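Local coordinates for protein ACDH-11, isoform b (Caenorhabditis elegans, PDB 4Y9J), which belongs to the acyl-CoA dehydrogenase family of flavoproteins and binds flavin-adenine dinucleotide and UCC, at residues M311-R316 against M394-T399; V451-V456 against H526-I531. All coordinates share one frame; numbering follows the deposited sequence. Where two conformers were deposited one is given.

Contact 1 and contact 2 lie side by side, their centres about 13 Å apart, and both touch UCC. Contact 1 joins helices 304-338 and 389-419 over the adenine end and the middle of the ligand. Contact 2 backs helix 449-461, which also lines the ligand pocket, with helix 524-545. A salt bridge of 2.8 Å from Arg396 NH2 to Asp455 OD1 ties the two together. Packing adds to it: in one of the two conformers of Arg316, its CZ comes within 3.3 Å of Leu452 CD2, and Leu397 CD1 lies within 4.0 Å of Val456 CG1. The flavin-adenine dinucleotide is also near, touching Val451 and Leu454 of contact 2.

Contact 1 (M311-R316 against M394-T399). With UCC (S-{(3S,5R,9R)-1-[(2R,3S,4R,5R)-5-(6-amino-9H-purin-9-yl)-4-hydroxy-3-(phosphonooxy)tetrahydrofuran-2-yl]-3,5,9-trihydroxy-8,8-dimethyl-3,5-dioxido-10,14-dioxo-2,4,6-trioxa-11,15-diaza-3lambda~5~,5lambda~5~-diphosphaheptadecan-17-yl} undecanethioate), chain F.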
# COMPACT_ATOMS: atom_id res chain seq x y z
N MET B 311 36.38 12.71 -1.86
CA MET B 311 35.00 12.45 -1.76
C MET B 311 34.61 12.17 -0.34
O MET B 311 33.56 12.65 0.12
CB MET B 311 34.60 11.31 -2.70
CG MET B 311 33.28 10.68 -2.48
SD MET B 311 31.83 11.49 -3.28
CE MET B 311 32.01 10.69 -4.91
N LEU B 312 35.33 11.28 0.32
CA LEU B 312 35.04 11.03 1.76
C LEU B 312 35.08 12.36 2.56
O LEU B 312 34.13 12.68 3.28
CB LEU B 312 36.03 10.02 2.40
CG LEU B 312 36.11 8.57 1.84
CD1 LEU B 312 37.27 7.80 2.53
CD2 LEU B 312 34.75 7.88 2.01
N ASN B 313 36.12 13.16 2.42
CA ASN B 313 36.17 14.36 3.19
C ASN B 313 35.12 15.38 2.87
O ASN B 313 34.64 15.99 3.81
CB ASN B 313 37.53 14.95 3.06
CG ASN B 313 38.58 14.09 3.81
OD1 ASN B 313 38.25 13.39 4.82
ND2 ASN B 313 39.84 14.10 3.32
N ILE B 314 34.76 15.60 1.57
CA ILE B 314 33.72 16.59 1.24
C ILE B 314 32.41 16.13 1.70
O ILE B 314 31.64 16.94 2.21
CB ILE B 314 33.67 16.91 -0.31
CG1 ILE B 314 34.87 17.72 -0.72
CG2 ILE B 314 32.39 17.65 -0.72
CD1 ILE B 314 34.88 19.15 -0.21
N THR B 315 32.11 14.81 1.56
CA THR B 315 30.85 14.34 1.94
C THR B 315 30.70 14.39 3.47
O THR B 315 29.59 14.63 3.96
CB THR B 315 30.49 12.87 1.46
OG1 THR B 315 31.44 11.92 1.97
CG2 THR B 315 30.41 12.77 -0.09
N ARG B 316 31.78 14.17 4.18
CA ARG B 316 31.78 14.26 5.66
C ARG B 316 31.46 15.71 6.13
O ARG B 316 30.67 15.90 7.03
CB ARG B 316 33.13 13.71 6.22
CG ARG B 316 33.12 12.18 6.03
CD ARG B 316 34.38 11.41 6.44
NE ARG B 316 34.24 10.01 6.13
CZ ARG B 316 35.24 9.16 6.14
NH1 ARG B 316 36.44 9.59 6.35
NH2 ARG B 316 35.09 7.90 5.87
N MET B 394 44.94 21.61 10.30
CA MET B 394 43.64 21.74 10.92
C MET B 394 42.49 21.34 9.98
O MET B 394 41.46 20.83 10.45
CB MET B 394 43.42 23.15 11.47
CG MET B 394 44.23 23.46 12.72
SD MET B 394 44.13 22.14 13.93
CE MET B 394 45.60 21.17 13.56
N LEU B 395 42.66 21.51 8.67
CA LEU B 395 41.64 21.01 7.72
C LEU B 395 41.55 19.51 7.78
O LEU B 395 40.47 18.95 7.82
CB LEU B 395 41.95 21.41 6.28
CG LEU B 395 41.01 20.96 5.16
CD1 LEU B 395 39.52 21.23 5.41
CD2 LEU B 395 41.49 21.57 3.85
N ARG B 396 42.70 18.84 7.82
CA ARG B 396 42.69 17.37 7.80
C ARG B 396 42.13 16.78 9.09
O ARG B 396 41.40 15.76 9.05
CB ARG B 396 44.11 16.84 7.54
CG ARG B 396 44.18 15.31 7.57
CD ARG B 396 43.46 14.60 6.43
NE ARG B 396 43.53 13.14 6.54
CZ ARG B 396 42.59 12.36 7.10
NH1 ARG B 396 41.43 12.86 7.57
NH2 ARG B 396 42.81 11.04 7.17
N LEU B 397 42.43 17.47 10.19
CA LEU B 397 41.96 17.07 11.53
C LEU B 397 40.47 17.37 11.75
O LEU B 397 39.71 16.52 12.27
CB LEU B 397 42.75 17.80 12.60
CG LEU B 397 42.25 17.55 14.01
CD1 LEU B 397 42.42 16.07 14.32
CD2 LEU B 397 42.97 18.44 15.02
N ILE B 398 40.04 18.58 11.39
CA ILE B 398 38.68 19.03 11.67
C ILE B 398 37.57 18.24 10.95
O ILE B 398 36.49 18.10 11.48
CB ILE B 398 38.53 20.54 11.46
CG1 ILE B 398 37.34 21.06 12.27
CG2 ILE B 398 38.35 20.89 10.00
CD1 ILE B 398 37.22 22.56 12.22
N THR B 399 37.84 17.72 9.78
CA THR B 399 36.84 17.13 8.96
C THR B 399 36.24 15.91 9.67
O THR B 399 34.99 15.86 9.87
CB THR B 399 37.43 16.81 7.58
OG1 THR B 399 37.62 18.04 6.91
CG2 THR B 399 36.44 16.06 6.78
OA1 UCC F . 28.07 6.14 3.13
CA1 UCC F . 28.21 6.54 1.91
CA2 UCC F . 27.28 7.42 1.08
CA3 UCC F . 26.21 8.22 1.75
CA4 UCC F . 26.08 9.65 1.13
CA5 UCC F . 26.56 10.70 2.15
CA6 UCC F . 25.66 11.88 2.18
CA7 UCC F . 26.12 12.92 3.19
CA8 UCC F . 25.16 13.98 2.82
CA9 UCC F . 24.44 14.69 3.83
C10 UCC F . 22.99 14.46 3.80
C11 UCC F . 22.77 13.81 5.17
S UCC F . 29.48 6.13 0.90
CP1 UCC F . 30.62 5.01 1.80
CP2 UCC F . 31.26 5.60 3.02
NP1 UCC F . 32.37 4.77 3.54
CP3 UCC F . 33.19 5.33 4.43
OP1 UCC F . 33.02 6.43 4.93
CP4 UCC F . 34.45 4.55 4.77
CP5 UCC F . 34.57 4.42 6.29
NP2 UCC F . 35.89 3.84 6.48
CP6 UCC F . 37.03 4.54 6.50
OP2 UCC F . 37.07 5.76 6.48
CP8 UCC F . 38.28 3.71 6.69
OP3 UCC F . 39.13 4.35 7.69
CPB UCC F . 39.20 3.60 5.50
CP7 UCC F . 39.51 4.86 4.68
CP9 UCC F . 38.19 3.04 4.41
CPA UCC F . 40.09 2.34 5.49
O7 UCC F . 40.88 2.31 4.28
P2 UCC F . 42.24 1.43 4.22
O21 UCC F . 42.86 1.51 2.84
O22 UCC F . 41.94 0.12 4.96
O6 UCC F . 43.14 2.27 5.30
P1 UCC F . 44.50 3.06 5.06
O11 UCC F . 45.62 2.16 4.57
O12 UCC F . 44.67 3.80 6.35
O5' UCC F . 44.01 4.11 3.86
C5' UCC F . 44.66 4.08 2.57
C4' UCC F . 45.17 5.47 2.15
C3' UCC F . 46.21 6.00 3.14
O3' UCC F . 47.07 6.80 2.37
P3 UCC F . 48.59 6.43 2.16
O33 UCC F . 49.04 7.50 1.19
O32 UCC F . 48.57 5.11 1.44
O31 UCC F . 49.19 6.46 3.59
C2' UCC F . 45.45 6.89 4.11
O2' UCC F . 46.18 8.01 4.61
O4' UCC F . 44.09 6.42 2.16
C1' UCC F . 44.39 7.42 3.13
N9 UCC F . 43.15 7.92 3.75
C4 UCC F . 42.86 9.22 3.78
N3 UCC F . 43.42 10.35 3.29
C8 UCC F . 42.21 7.19 4.40
N7 UCC F . 41.25 8.02 4.83
C5 UCC F . 41.57 9.29 4.48
C6 UCC F . 40.96 10.63 4.58
N6 UCC F . 39.76 10.77 5.22
N1 UCC F . 41.66 11.71 4.09
C2 UCC F . 42.85 11.55 3.47
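Asn313 and Thr399 meet with their side chains set roughly perpendicular. The methyl CG2 of Thr399 lies 3.5 Å from Asn313 O and also borders Asn313 OD1. CG2 stands anti to the backbone N of Thr399, which turns the methyl rather than the hydroxyl to Asn313. The CB of Arg316 adds a looser touch to the same methyl. The helix axes stay 10.6 Å apart and run at 63°, and the polar ends of Asn313, Arg316 and Arg396 turn to UCC. Asn313 reads the adenine with both ends of its amide. UCC N6 donates to Asn313 OD1 at 3.1 Å, and Asn313 ND2 donates to UCC N1 at the same length. The pair of bonds fixes which way the amide is flipped. The Arg396 chain bends at chi2 (68°), and its guanidinium lies nearly parallel to the adenine, over its N1 and C6 side. UCC N1 sits over the centre of one guanidinium face, 3.2 Å from its plane. Asp455 pairs with Arg396 NH2, so this group is held from the protein side too. Arg316 has two conformers. In one, its chain is extended from CG to NE, and NH2 donates to UCC OP1 at 2.7 Å and to UCC OP2 at 3.0 Å. OP1 then sits in the guanidinium plane, at its edge, while Leu312 CB packs over one face. In this conformer one nitrogen serves two amide oxygens. The two helices supply part of the wall of the UCC pocket, in the helical C-terminal domain of the acyl-CoA dehydrogenase fold.

Contact 2 (V451-V456 against H526-I531); sequences VLSLDV and HIAFTI. With UCC (S-{(3S,5R,9R)-1-[(2R,3S,4R,5R)-5-(6-amino-9H-purin-9-yl)-4-hydroxy-3-(phosphonooxy)tetrahydrofuran-2-yl]-3,5,9-trihydroxy-8,8-dimethyl-3,5-dioxido-10,14-dioxo-2,4,6-trioxa-11,15-diaza-3lambda~5~,5lambda~5~-diphosphaheptadecan-17-yl} undecanethioate), chain F.
Helices 451-456 and 526-531 cross at 74° with their axes 9.1 Å apart, and Ser453 and Ala528 bring their CA atoms to 5.7 Å. The small side chains of Ser453 and Ala528 are consistent with this approach. The CB of Ala528 points toward the other helix and meets two residues one turn apart. Ser453 OG lies 3.8 Å from Ala528 CB, and Val456 CG2 lies 4.1 Å from it. The serine hydroxyl is not left bare against the methyl, because it bonds back to Thr449 O. The other branch of Val456 serves a different partner. Its CG1, anti to the backbone N (chi1 172°), comes to 4.2 Å from Ile531 CD1, and the two side chains run alongside each other, pointing opposite ways. Val401 of helix 389-419 also packs on Val456. Away from this interface, Val451 CG1 rests 3.6 Å from UCC NP2. Asp455 forms salt bridges with Arg396 and Arg458 on the other, ligand-facing side of helix 449-461. The joint with helix 524-545 is buried and mostly apolar. The contact is therefore one of van der Waals packing, with its one polar side-chain atom, Ser453 OG, bonded within its own helix.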
# COMPACT_ATOMS: atom_id res chain seq x y z
N VAL B 451 34.62 4.80 13.78
CA VAL B 451 35.50 4.62 12.62
C VAL B 451 36.14 5.95 12.33
O VAL B 451 37.31 6.00 12.01
CB VAL B 451 34.71 4.03 11.42
CG1 VAL B 451 35.43 4.20 10.08
CG2 VAL B 451 34.37 2.56 11.70
N LEU B 452 35.38 7.04 12.42
CA LEU B 452 35.97 8.37 12.26
C LEU B 452 36.88 8.76 13.40
O LEU B 452 37.86 9.55 13.21
CB LEU B 452 34.92 9.43 11.99
CG LEU B 452 34.20 9.26 10.65
CD1 LEU B 452 33.26 10.43 10.41
CD2 LEU B 452 35.12 9.13 9.46
N SER B 453 36.58 8.31 14.61
CA SER B 453 37.50 8.53 15.73
C SER B 453 38.86 7.86 15.46
O SER B 453 39.89 8.41 15.82
CB SER B 453 36.89 8.06 17.06
OG SER B 453 35.73 8.78 17.43
N LEU B 454 38.85 6.72 14.78
CA LEU B 454 40.05 6.08 14.36
C LEU B 454 40.78 6.87 13.25
O LEU B 454 42.02 6.85 13.22
CB LEU B 454 39.76 4.68 13.89
CG LEU B 454 39.36 3.75 15.01
CD1 LEU B 454 39.04 2.41 14.43
CD2 LEU B 454 40.46 3.58 16.01
N ASP B 455 40.04 7.58 12.41
CA ASP B 455 40.63 8.45 11.38
C ASP B 455 41.30 9.60 12.05
O ASP B 455 42.38 10.04 11.62
CB ASP B 455 39.59 8.96 10.37
CG ASP B 455 40.22 9.80 9.23
OD1 ASP B 455 41.17 9.29 8.59
OD2 ASP B 455 39.80 10.96 8.96
N VAL B 456 40.70 10.11 13.13
CA VAL B 456 41.40 11.14 13.87
C VAL B 456 42.80 10.64 14.31
O VAL B 456 43.84 11.38 14.27
CB VAL B 456 40.56 11.61 15.08
CG1 VAL B 456 41.39 12.54 15.94
CG2 VAL B 456 39.32 12.34 14.62
N HIS B 526 36.84 9.40 22.95
CA HIS B 526 37.06 10.40 23.98
C HIS B 526 38.08 11.46 23.52
O HIS B 526 37.89 12.61 23.75
CB HIS B 526 37.51 9.75 25.27
CG HIS B 526 36.51 8.79 25.85
ND1 HIS B 526 36.28 7.54 25.31
CD2 HIS B 526 35.70 8.90 26.92
CE1 HIS B 526 35.36 6.92 26.04
NE2 HIS B 526 34.99 7.73 27.01
N ILE B 527 39.15 11.02 22.86
CA ILE B 527 40.15 11.91 22.26
C ILE B 527 39.47 12.80 21.21
O ILE B 527 39.56 14.04 21.31
CB ILE B 527 41.32 11.12 21.63
CG1 ILE B 527 42.09 10.39 22.72
CG2 ILE B 527 42.23 12.03 20.77
CD1 ILE B 527 43.16 9.42 22.25
N ALA B 528 38.73 12.21 20.26
CA ALA B 528 38.06 12.98 19.24
C ALA B 528 37.07 14.01 19.80
O ALA B 528 37.04 15.15 19.34
CB ALA B 528 37.42 12.07 18.19
N PHE B 529 36.26 13.62 20.79
CA PHE B 529 35.30 14.52 21.40
C PHE B 529 35.99 15.70 22.15
O PHE B 529 35.48 16.81 22.20
CB PHE B 529 34.46 13.76 22.41
CG PHE B 529 33.25 13.03 21.86
CD1 PHE B 529 33.17 12.54 20.59
CD2 PHE B 529 32.17 12.73 22.75
CE1 PHE B 529 32.02 11.91 20.10
CE2 PHE B 529 31.04 12.05 22.27
CZ PHE B 529 30.96 11.65 20.94
N THR B 530 37.11 15.42 22.81
CA THR B 530 37.85 16.47 23.51
C THR B 530 38.35 17.52 22.54
O THR B 530 38.26 18.69 22.80
CB THR B 530 38.99 15.90 24.32
OG1 THR B 530 38.46 14.95 25.25
CG2 THR B 530 39.73 17.00 25.05
N ILE B 531 38.86 17.05 21.40
CA ILE B 531 39.28 17.95 20.33
C ILE B 531 38.09 18.83 19.88
O ILE B 531 38.19 20.12 19.83
CB ILE B 531 39.92 17.17 19.17
CG1 ILE B 531 41.23 16.59 19.66
CG2 ILE B 531 40.19 18.11 17.97
CD1 ILE B 531 41.91 15.61 18.73
OA1 UCC F . 28.07 6.14 3.13
CA1 UCC F . 28.21 6.54 1.91
CA2 UCC F . 27.28 7.42 1.08
CA3 UCC F . 26.21 8.22 1.75
CA4 UCC F . 26.08 9.65 1.13
CA5 UCC F . 26.56 10.70 2.15
CA6 UCC F . 25.66 11.88 2.18
CA7 UCC F . 26.12 12.92 3.19
CA8 UCC F . 25.16 13.98 2.82
CA9 UCC F . 24.44 14.69 3.83
C10 UCC F . 22.99 14.46 3.80
C11 UCC F . 22.77 13.81 5.17
S UCC F . 29.48 6.13 0.90
CP1 UCC F . 30.62 5.01 1.80
CP2 UCC F . 31.26 5.60 3.02
NP1 UCC F . 32.37 4.77 3.54
CP3 UCC F . 33.19 5.33 4.43
OP1 UCC F . 33.02 6.43 4.93
CP4 UCC F . 34.45 4.55 4.77
CP5 UCC F . 34.57 4.42 6.29
NP2 UCC F . 35.89 3.84 6.48
CP6 UCC F . 37.03 4.54 6.50
OP2 UCC F . 37.07 5.76 6.48
CP8 UCC F . 38.28 3.71 6.69
OP3 UCC F . 39.13 4.35 7.69
CPB UCC F . 39.20 3.60 5.50
CP7 UCC F . 39.51 4.86 4.68
CP9 UCC F . 38.19 3.04 4.41
CPA UCC F . 40.09 2.34 5.49
O7 UCC F . 40.88 2.31 4.28
P2 UCC F . 42.24 1.43 4.22
O21 UCC F . 42.86 1.51 2.84
O22 UCC F . 41.94 0.12 4.96
O6 UCC F . 43.14 2.27 5.30
P1 UCC F . 44.50 3.06 5.06
O11 UCC F . 45.62 2.16 4.57
O12 UCC F . 44.67 3.80 6.35
O5' UCC F . 44.01 4.11 3.86
C5' UCC F . 44.66 4.08 2.57
C4' UCC F . 45.17 5.47 2.15
C3' UCC F . 46.21 6.00 3.14
O3' UCC F . 47.07 6.80 2.37
P3 UCC F . 48.59 6.43 2.16
O33 UCC F . 49.04 7.50 1.19
O32 UCC F . 48.57 5.11 1.44
O31 UCC F . 49.19 6.46 3.59
C2' UCC F . 45.45 6.89 4.11
O2' UCC F . 46.18 8.01 4.61
O4' UCC F . 44.09 6.42 2.16
C1' UCC F . 44.39 7.42 3.13
N9 UCC F . 43.15 7.92 3.75
C4 UCC F . 42.86 9.22 3.78
N3 UCC F . 43.42 10.35 3.29
C8 UCC F . 42.21 7.19 4.40
N7 UCC F . 41.25 8.02 4.83
C5 UCC F . 41.57 9.29 4.48
C6 UCC F . 40.96 10.63 4.58
N6 UCC F . 39.76 10.77 5.22
N1 UCC F . 41.66 11.71 4.09
C2 UCC F . 42.85 11.55 3.47